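Local atomic coordinates of tryptophan--tRNA ligase (Campylobacter jejuni subsp. jejuni, PDB entry 3TZL), a protein that probably catalyses the ATP-dependent attachment of tryptophan to its cognate tRNA, working as a homodimeric class I aminoacyl-tRNA synthetase. Residues 96-101 / 164-169; 133-138 / 172-177. All blocks are in the same frame, centred on the assembly; numbering follows the deposited sequence.

Contacts 1 and 2 lie on the same side of the chain's centre, with their own centres about 14 Å apart, contact 2 being the more central at about 17 Å from that point and contact 1 the more peripheral at about 30 Å. Along the chain their segments alternate: 96-101, 133-138, 164-169, 172-177. Helix 150-167 ends in contact 1, and the chain then runs on to strand 175-177 in contact 2, where it meets the end of helix 122-137. The two contacts touch where Asn164 packs on Leu173. One polypeptide path therefore passes from the dimer interface, reached by contact 1, to the back of the tryptophan pocket, where Pro174 packs on the ligand-touching Ile135.

Contact 1 (96-101 / 164-169); sequences SQFTPM and NNEWGE
The backbones stay well apart, Phe98 CA and Glu166 CA being the nearest pair at 9.3 Å, where a type I beta turn from Ser96 to Thr99 faces the last turn of helix 150-167. The gap is bridged by the ring of Phe98, which reaches across to Trp167 and Glu166. With its CG anti to the carbonyl carbon (chi1 -64°), Phe98 sends the far end of its ring against one face of the Trp167 indole. The result is a T-shaped (edge-to-face) pair: the centroids of the Phe98 ring and the six-membered ring of Trp167 lie 5.0 Å apart and the planes are inclined at 75°. Phe98 CZ comes to 3.8 Å from Trp167 CZ2, offset toward the rim of the indole, while Phe98 CE2 lies 3.9 Å from Trp167 CH2. On the Glu166 side, the aliphatic part of the glutamate meets the ring edge, Phe98 CE1 being 3.9 Å from Glu166 CB and 4.1 Å from Glu166 CG. Glu166 bends at chi2 (73°), which carries its carboxylate away from the phenyl ring, so that its methylenes make the contact. The indole NE1 of Trp167 is hydrogen-bonded to the Gln51 carbonyl of the second subunit, and Phe98 packs on that same residue, which places the aromatic pair at the dimer interface. Within its own chain, Phe98 also rests on Val163 of helix 150-167, Trp167 packs against Lys319 and Ile320 of helix 291-320, and, where the chain passes from helix 87-96 toward helix 101-105, Ser96 and Thr99 touch Val129 of helix 122-137.

Contact 2 (133-138 / 172-177); sequences ADILLF and TLPEAR. With TRP (tryptophan), chain J.
The tryptophan pocket takes part of its wall from the end of helix 122-137, where Asp134 and Ile135 face the bound amino acid while Ile135 and Leu136 pack against the segment leading into strand 175-177. The indole NE1 of the ligand donates to Asp134 OD2 at 3.0 Å in a nearly straight bond (170°). That oxygen is also hydrogen-bonded to His45 NE2, and Gln82 NE2 holds OD1, so both carboxylate oxygens are engaged and the group's rotation is probably fixed. Ile135 serves two neighbours through separate branches. Its CG1 comes to the CZ2-CH2 edge of the ligand's six-membered ring, somewhat out of its plane, 3.8 Å from CZ2 of the bound tryptophan, whereas CG2, anti to the backbone N, turns to the proline and meets Pro174 CB at 3.6 Å. These two side chains cross at about a right angle. At the next residue, the methyl CD2 of Leu136 approaches Pro174 CD and the carbonyl oxygen Thr172 O, each at 4.0 Å. A water bridges the backbones, accepting from Thr172 N at 2.9 Å and lying 2.9 Å from Leu136 O, one of several acceptors competing for its protons. Strand 175-177 continues from the proline, pairing in parallel with strand 142-144, while Leu136 also touches Ala160 of helix 150-167. An acidic side chain reading the indole N-H, backed by a hydrophobic residue at the edge of the ring, is consistent with amino acid recognition in the Rossmann-fold catalytic domain of bacterial tryptophanyl-tRNA synthetases.

Contact 1 (96-101 / 164-169)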
ATOM      1  N   SER B  96      -2.015   5.914  -5.796  1.00 26.25           N
ATOM      2  CA  SER B  96      -3.361   6.077  -5.256  1.00 29.97           C
ATOM      3  C   SER B  96      -3.775   7.540  -5.273  1.00 29.96           C
ATOM      4  O   SER B  96      -4.955   7.853  -5.375  1.00 31.73           O
ATOM      5  CB  SER B  96      -3.459   5.523  -3.845  1.00 30.14           C
ATOM      6  OG  SER B  96      -3.429   4.109  -3.870  1.00 35.42           O
ATOM      7  N   GLN B  97      -2.797   8.431  -5.174  1.00 28.26           N
ATOM      8  CA  GLN B  97      -3.071   9.858  -5.153  1.00 27.97           C
ATOM      9  C   GLN B  97      -3.505  10.340  -6.520  1.00 32.98           C
ATOM     10  O   GLN B  97      -4.100  11.405  -6.647  1.00 36.31           O
ATOM     11  CB  GLN B  97      -1.838  10.633  -4.670  1.00 27.40           C
ATOM     12  CG  GLN B  97      -1.122   9.980  -3.466  1.00 25.66           C
ATOM     13  CD  GLN B  97      -2.069   9.596  -2.335  1.00 30.74           C
ATOM     14  OE1 GLN B  97      -3.104  10.235  -2.116  1.00 32.24           O
ATOM     15  NE2 GLN B  97      -1.725   8.534  -1.622  1.00 28.37           N
ATOM     16  N   PHE B  98      -3.210   9.540  -7.543  1.00 32.95           N
ATOM     17  CA  PHE B  98      -3.564   9.872  -8.910  1.00 33.12           C
ATOM     18  C   PHE B  98      -4.678   8.989  -9.436  1.00 32.91           C
ATOM     19  O   PHE B  98      -4.941   8.959 -10.631  1.00 35.80           O
ATOM     20  CB  PHE B  98      -2.348   9.725  -9.821  1.00 34.60           C
ATOM     21  CG  PHE B  98      -1.231  10.672  -9.505  1.00 32.78           C
ATOM     22  CD1 PHE B  98      -1.167  11.929 -10.115  1.00 33.78           C
ATOM     23  CD2 PHE B  98      -0.217  10.294  -8.638  1.00 30.85           C
ATOM     24  CE1 PHE B  98      -0.122  12.797  -9.846  1.00 31.60           C
ATOM     25  CE2 PHE B  98       0.844  11.152  -8.366  1.00 30.68           C
ATOM     26  CZ  PHE B  98       0.889  12.407  -8.970  1.00 32.14           C
ATOM     27  N   THR B  99      -5.333   8.254  -8.554  1.00 32.86           N
ATOM     28  CA  THR B  99      -6.396   7.356  -8.986  1.00 31.60           C
ATOM     29  C   THR B  99      -7.763   7.890  -8.540  1.00 32.07           C
ATOM     30  O   THR B  99      -8.054   7.889  -7.351  1.00 36.14           O
ATOM     31  CB  THR B  99      -6.173   5.945  -8.395  1.00 29.78           C
ATOM     32  OG1 THR B  99      -4.878   5.467  -8.778  1.00 31.27           O
ATOM     33  CG2 THR B  99      -7.255   4.956  -8.892  1.00 28.36           C
ATOM     34  N   PRO B 100      -8.597   8.359  -9.480  1.00 34.11           N
ATOM     35  CA  PRO B 100      -9.943   8.773  -9.053  1.00 37.98           C
ATOM     36  C   PRO B 100     -10.765   7.559  -8.635  1.00 36.71           C
ATOM     37  O   PRO B 100     -10.656   6.507  -9.266  1.00 37.19           O
ATOM     38  CB  PRO B 100     -10.566   9.398 -10.323  1.00 38.21           C
ATOM     39  CG  PRO B 100      -9.422   9.515 -11.336  1.00 40.54           C
ATOM     40  CD  PRO B 100      -8.416   8.454 -10.943  1.00 34.18           C
HETATM   41  N   MSE B 101     -11.585   7.723  -7.602  1.00 34.54           N
HETATM   42  CA  MSE B 101     -12.443   6.661  -7.087  1.00 37.24           C
HETATM   43  C   MSE B 101     -13.290   5.956  -8.150  1.00 38.90           C
HETATM   44  O   MSE B 101     -13.393   4.730  -8.135  1.00 39.80           O
HETATM   45  CB  MSE B 101     -13.351   7.204  -5.977  1.00 40.92           C
HETATM   46  CG  MSE B 101     -12.636   7.402  -4.655  1.00 39.84           C
HETATM   47 SE   MSE B 101     -11.946   5.735  -3.856  0.78 42.99          SE
HETATM   48  CE  MSE B 101     -13.634   5.100  -3.125  1.00 51.17           C
ATOM     49  N   ASN B 164       1.857  11.436 -15.606  1.00 31.74           N
ATOM     50  CA  ASN B 164       2.665  12.096 -16.615  1.00 34.87           C
ATOM     51  C   ASN B 164       2.185  13.518 -16.869  1.00 37.38           C
ATOM     52  O   ASN B 164       2.978  14.402 -17.177  1.00 35.80           O
ATOM     53  CB  ASN B 164       2.636  11.326 -17.953  1.00 37.42           C
ATOM     54  CG  ASN B 164       3.420  10.012 -17.913  1.00 38.15           C
ATOM     55  OD1 ASN B 164       4.120   9.712 -16.950  1.00 32.27           O
ATOM     56  ND2 ASN B 164       3.301   9.229 -18.978  1.00 36.11           N
ATOM     57  N   ASN B 165       0.878  13.727 -16.763  1.00 38.45           N
ATOM     58  CA  ASN B 165       0.319  15.065 -16.941  1.00 49.18           C
ATOM     59  C   ASN B 165       0.792  16.014 -15.849  1.00 45.17           C
ATOM     60  O   ASN B 165       0.933  17.209 -16.071  1.00 45.05           O
ATOM     61  CB  ASN B 165      -1.207  15.025 -16.953  1.00 58.22           C
ATOM     62  CG  ASN B 165      -1.772  14.986 -18.347  1.00 73.10           C
ATOM     63  OD1 ASN B 165      -1.171  15.510 -19.289  1.00 77.56           O
ATOM     64  ND2 ASN B 165      -2.938  14.363 -18.495  1.00 80.30           N
ATOM     65  N   GLU B 166       1.037  15.471 -14.666  1.00 37.50           N
ATOM     66  CA  GLU B 166       1.419  16.294 -13.530  1.00 42.96           C
ATOM     67  C   GLU B 166       2.938  16.467 -13.399  1.00 43.90           C
ATOM     68  O   GLU B 166       3.401  17.539 -13.007  1.00 42.95           O
ATOM     69  CB  GLU B 166       0.835  15.719 -12.236  1.00 44.11           C
ATOM     70  CG  GLU B 166       1.227  16.494 -10.974  1.00 51.32           C
ATOM     71  CD  GLU B 166       0.519  17.834 -10.852  1.00 56.68           C
ATOM     72  OE1 GLU B 166      -0.499  18.038 -11.540  1.00 58.87           O
ATOM     73  OE2 GLU B 166       0.979  18.681 -10.067  1.00 61.49           O
ATOM     74  N   TRP B 167       3.699  15.425 -13.755  1.00 38.68           N
ATOM     75  CA  TRP B 167       5.123  15.349 -13.424  1.00 34.09           C
ATOM     76  C   TRP B 167       6.092  15.273 -14.624  1.00 38.30           C
ATOM     77  O   TRP B 167       7.307  15.369 -14.451  1.00 39.38           O
ATOM     78  CB  TRP B 167       5.367  14.147 -12.510  1.00 29.01           C
ATOM     79  CG  TRP B 167       4.983  14.336 -11.077  1.00 30.98           C
ATOM     80  CD1 TRP B 167       4.654  15.518 -10.444  1.00 33.08           C
ATOM     81  CD2 TRP B 167       4.911  13.315 -10.080  1.00 35.60           C
ATOM     82  NE1 TRP B 167       4.382  15.283  -9.118  1.00 30.82           N
ATOM     83  CE2 TRP B 167       4.525  13.941  -8.868  1.00 36.37           C
ATOM     84  CE3 TRP B 167       5.131  11.926 -10.090  1.00 35.93           C
ATOM     85  CZ2 TRP B 167       4.352  13.228  -7.687  1.00 31.83           C
ATOM     86  CZ3 TRP B 167       4.962  11.220  -8.911  1.00 31.29           C
ATOM     87  CH2 TRP B 167       4.577  11.873  -7.727  1.00 33.32           C
ATOM     88  N   GLY B 168       5.565  15.110 -15.834  1.00 39.79           N
ATOM     89  CA  GLY B 168       6.413  14.938 -17.005  1.00 40.77           C
ATOM     90  C   GLY B 168       6.462  13.499 -17.485  1.00 47.33           C
ATOM     91  O   GLY B 168       5.547  12.732 -17.228  1.00 51.25           O
ATOM     92  N   GLU B 169       7.534  13.125 -18.175  1.00 46.41           N
ATOM     93  CA  GLU B 169       7.660  11.781 -18.727  1.00 52.43           C
ATOM     94  C   GLU B 169       8.124  10.809 -17.659  1.00 44.09           C
ATOM     95  O   GLU B 169       9.310  10.501 -17.548  1.00 48.61           O
ATOM     96  CB  GLU B 169       8.654  11.762 -19.891  1.00 62.89           C
ATOM     97  CG  GLU B 169       8.147  12.382 -21.189  1.00 73.90           C
ATOM     98  CD  GLU B 169       9.270  12.610 -22.203  1.00 82.73           C
ATOM     99  OE1 GLU B 169      10.375  12.048 -22.015  1.00 84.87           O
ATOM    100  OE2 GLU B 169       9.050  13.359 -23.181  1.00 84.71           O
TER

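Contact 2 (133-138 / 172-177)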
ATOM      1  N   ALA B 133       0.807  -0.458 -10.190  1.00 22.08           N
ATOM      2  CA  ALA B 133       2.169  -0.270  -9.734  1.00 29.26           C
ATOM      3  C   ALA B 133       3.094  -1.350 -10.327  1.00 32.31           C
ATOM      4  O   ALA B 133       4.192  -1.038 -10.794  1.00 33.19           O
ATOM      5  CB  ALA B 133       2.229  -0.256  -8.201  1.00 23.46           C
ATOM      6  N   ASP B 134       2.643  -2.607 -10.316  1.00 29.34           N
ATOM      7  CA  ASP B 134       3.407  -3.709 -10.909  1.00 29.65           C
ATOM      8  C   ASP B 134       3.805  -3.369 -12.328  1.00 29.59           C
ATOM      9  O   ASP B 134       4.955  -3.500 -12.706  1.00 32.21           O
ATOM     10  CB  ASP B 134       2.565  -4.983 -10.968  1.00 33.74           C
ATOM     11  CG  ASP B 134       2.270  -5.564  -9.597  1.00 37.91           C
ATOM     12  OD1 ASP B 134       3.159  -5.524  -8.711  1.00 36.16           O
ATOM     13  OD2 ASP B 134       1.137  -6.064  -9.413  1.00 40.88           O
ATOM     14  N   ILE B 135       2.829  -2.939 -13.114  1.00 26.33           N
ATOM     15  CA  ILE B 135       3.047  -2.630 -14.516  1.00 31.63           C
ATOM     16  C   ILE B 135       3.953  -1.406 -14.735  1.00 32.07           C
ATOM     17  O   ILE B 135       4.930  -1.475 -15.490  1.00 31.94           O
ATOM     18  CB  ILE B 135       1.696  -2.443 -15.209  1.00 33.50           C
ATOM     19  CG1 ILE B 135       0.880  -3.743 -15.087  1.00 32.88           C
ATOM     20  CG2 ILE B 135       1.884  -2.020 -16.657  1.00 33.92           C
ATOM     21  CD1 ILE B 135      -0.587  -3.575 -15.356  1.00 31.51           C
ATOM     22  N   LEU B 136       3.649  -0.308 -14.049  1.00 31.98           N
ATOM     23  CA  LEU B 136       4.313   0.979 -14.296  1.00 33.59           C
ATOM     24  C   LEU B 136       5.730   1.053 -13.755  1.00 31.45           C
ATOM     25  O   LEU B 136       6.576   1.736 -14.325  1.00 33.79           O
ATOM     26  CB  LEU B 136       3.498   2.142 -13.708  1.00 31.00           C
ATOM     27  CG  LEU B 136       2.076   2.308 -14.237  1.00 30.18           C
ATOM     28  CD1 LEU B 136       1.360   3.519 -13.636  1.00 28.33           C
ATOM     29  CD2 LEU B 136       2.083   2.388 -15.741  1.00 26.52           C
ATOM     30  N   LEU B 137       5.967   0.398 -12.625  1.00 28.46           N
ATOM     31  CA  LEU B 137       7.297   0.367 -12.000  1.00 30.23           C
ATOM     32  C   LEU B 137       8.388  -0.062 -12.990  1.00 33.41           C
ATOM     33  O   LEU B 137       9.482   0.492 -12.981  1.00 36.19           O
ATOM     34  CB  LEU B 137       7.295  -0.554 -10.768  1.00 31.79           C
ATOM     35  CG  LEU B 137       8.553  -0.704  -9.891  1.00 31.67           C
ATOM     36  CD1 LEU B 137       9.072   0.637  -9.332  1.00 28.82           C
ATOM     37  CD2 LEU B 137       8.275  -1.665  -8.756  1.00 28.37           C
ATOM     38  N   PHE B 138       8.060  -0.991 -13.886  1.00 30.05           N
ATOM     39  CA  PHE B 138       9.045  -1.570 -14.812  1.00 31.00           C
ATOM     40  C   PHE B 138       9.012  -1.075 -16.254  1.00 35.21           C
ATOM     41  O   PHE B 138       9.635  -1.674 -17.118  1.00 35.98           O
ATOM     42  CB  PHE B 138       8.942  -3.094 -14.764  1.00 33.04           C
ATOM     43  CG  PHE B 138       9.127  -3.632 -13.384  1.00 32.21           C
ATOM     44  CD1 PHE B 138      10.393  -3.739 -12.838  1.00 36.49           C
ATOM     45  CD2 PHE B 138       8.044  -3.966 -12.614  1.00 30.20           C
ATOM     46  CE1 PHE B 138      10.571  -4.198 -11.559  1.00 37.25           C
ATOM     47  CE2 PHE B 138       8.215  -4.414 -11.318  1.00 32.36           C
ATOM     48  CZ  PHE B 138       9.482  -4.524 -10.788  1.00 31.92           C
ATOM     49  N   THR B 172       5.912   4.825 -18.997  1.00 37.84           N
ATOM     50  CA  THR B 172       5.560   4.356 -20.318  1.00 37.90           C
ATOM     51  C   THR B 172       4.084   3.959 -20.279  1.00 39.17           C
ATOM     52  O   THR B 172       3.616   3.437 -19.275  1.00 35.59           O
ATOM     53  CB  THR B 172       6.418   3.146 -20.681  1.00 40.74           C
ATOM     54  OG1 THR B 172       7.784   3.562 -20.773  1.00 45.97           O
ATOM     55  CG2 THR B 172       5.968   2.534 -22.011  1.00 37.78           C
ATOM     56  N   LEU B 173       3.344   4.220 -21.350  1.00 38.25           N
ATOM     57  CA  LEU B 173       1.950   3.795 -21.409  1.00 41.66           C
ATOM     58  C   LEU B 173       1.864   2.331 -21.818  1.00 40.31           C
ATOM     59  O   LEU B 173       2.274   1.968 -22.908  1.00 42.65           O
ATOM     60  CB  LEU B 173       1.167   4.658 -22.401  1.00 45.53           C
ATOM     61  CG  LEU B 173       1.137   6.152 -22.080  1.00 46.94           C
ATOM     62  CD1 LEU B 173       0.265   6.903 -23.112  1.00 51.44           C
ATOM     63  CD2 LEU B 173       0.673   6.414 -20.644  1.00 38.26           C
ATOM     64  N   PRO B 174       1.333   1.481 -20.940  1.00 38.51           N
ATOM     65  CA  PRO B 174       1.242   0.050 -21.239  1.00 36.83           C
ATOM     66  C   PRO B 174       0.031  -0.308 -22.092  1.00 42.31           C
ATOM     67  O   PRO B 174      -0.929   0.455 -22.162  1.00 45.38           O
ATOM     68  CB  PRO B 174       1.075  -0.561 -19.855  1.00 38.78           C
ATOM     69  CG  PRO B 174       0.304   0.510 -19.097  1.00 34.90           C
ATOM     70  CD  PRO B 174       0.895   1.792 -19.564  1.00 35.97           C
ATOM     71  N   GLU B 175       0.084  -1.476 -22.726  1.00 42.57           N
ATOM     72  CA  GLU B 175      -0.993  -1.961 -23.582  1.00 45.03           C
ATOM     73  C   GLU B 175      -1.278  -3.411 -23.269  1.00 43.76           C
ATOM     74  O   GLU B 175      -0.351  -4.213 -23.088  1.00 39.92           O
ATOM     75  CB  GLU B 175      -0.586  -1.891 -25.049  1.00 53.61           C
ATOM     76  CG  GLU B 175      -0.759  -0.541 -25.710  1.00 60.68           C
ATOM     77  CD  GLU B 175      -0.940  -0.682 -27.202  1.00 71.75           C
ATOM     78  OE1 GLU B 175      -1.558  -1.687 -27.628  1.00 72.07           O
ATOM     79  OE2 GLU B 175      -0.458   0.198 -27.946  1.00 77.86           O
ATOM     80  N   ALA B 176      -2.554  -3.768 -23.224  1.00 42.40           N
ATOM     81  CA  ALA B 176      -2.896  -5.160 -23.018  1.00 47.90           C
ATOM     82  C   ALA B 176      -2.649  -5.904 -24.314  1.00 52.29           C
ATOM     83  O   ALA B 176      -2.794  -5.342 -25.398  1.00 53.07           O
ATOM     84  CB  ALA B 176      -4.336  -5.300 -22.606  1.00 50.07           C
ATOM     85  N   ARG B 177      -2.247  -7.160 -24.201  1.00 53.54           N
ATOM     86  CA  ARG B 177      -2.234  -8.040 -25.355  1.00 57.66           C
ATOM     87  C   ARG B 177      -3.009  -9.288 -24.988  1.00 58.35           C
ATOM     88  O   ARG B 177      -2.584 -10.066 -24.129  1.00 55.31           O
ATOM     89  CB  ARG B 177      -0.815  -8.412 -25.764  1.00 59.07           C
ATOM     90  CG  ARG B 177      -0.765  -9.451 -26.877  1.00 59.82           C
ATOM     91  CD  ARG B 177       0.666  -9.746 -27.287  1.00 59.58           C
ATOM     92  NE  ARG B 177       1.390 -10.558 -26.310  1.00 55.72           N
ATOM     93  CZ  ARG B 177       2.719 -10.585 -26.215  1.00 59.97           C
ATOM     94  NH1 ARG B 177       3.304 -11.353 -25.303  1.00 61.97           N
ATOM     95  NH2 ARG B 177       3.470  -9.842 -27.033  1.00 55.13           N
TER
HETATM   96  N   TRP J 331      -4.237  -9.788 -11.805  1.00 37.18           N
HETATM   97  CA  TRP J 331      -3.491 -10.841 -12.500  1.00 46.30           C
HETATM   98  C   TRP J 331      -4.271 -12.149 -12.506  1.00 56.08           C
HETATM   99  O   TRP J 331      -3.922 -13.100 -13.215  1.00 56.28           O
HETATM  100  CB  TRP J 331      -2.104 -11.047 -11.865  1.00 41.38           C
HETATM  101  CG  TRP J 331      -1.273  -9.800 -11.902  1.00 36.80           C
HETATM  102  CD1 TRP J 331      -0.909  -9.008 -10.846  1.00 37.40           C
HETATM  103  CD2 TRP J 331      -0.747  -9.181 -13.075  1.00 35.80           C
HETATM  104  NE1 TRP J 331      -0.166  -7.935 -11.297  1.00 41.64           N
HETATM  105  CE2 TRP J 331      -0.061  -8.015 -12.664  1.00 41.42           C
HETATM  106  CE3 TRP J 331      -0.788  -9.499 -14.440  1.00 35.44           C
HETATM  107  CZ2 TRP J 331       0.590  -7.177 -13.570  1.00 37.36           C
HETATM  108  CZ3 TRP J 331      -0.146  -8.659 -15.341  1.00 36.62           C
HETATM  109  CH2 TRP J 331       0.538  -7.516 -14.900  1.00 37.87           C
HETATM  110  OXT TRP J 331      -5.270 -12.266 -11.793  1.00 59.37           O
HETATM  111  O   HOH W   1       6.042   2.767 -17.016  1.00 39.88           O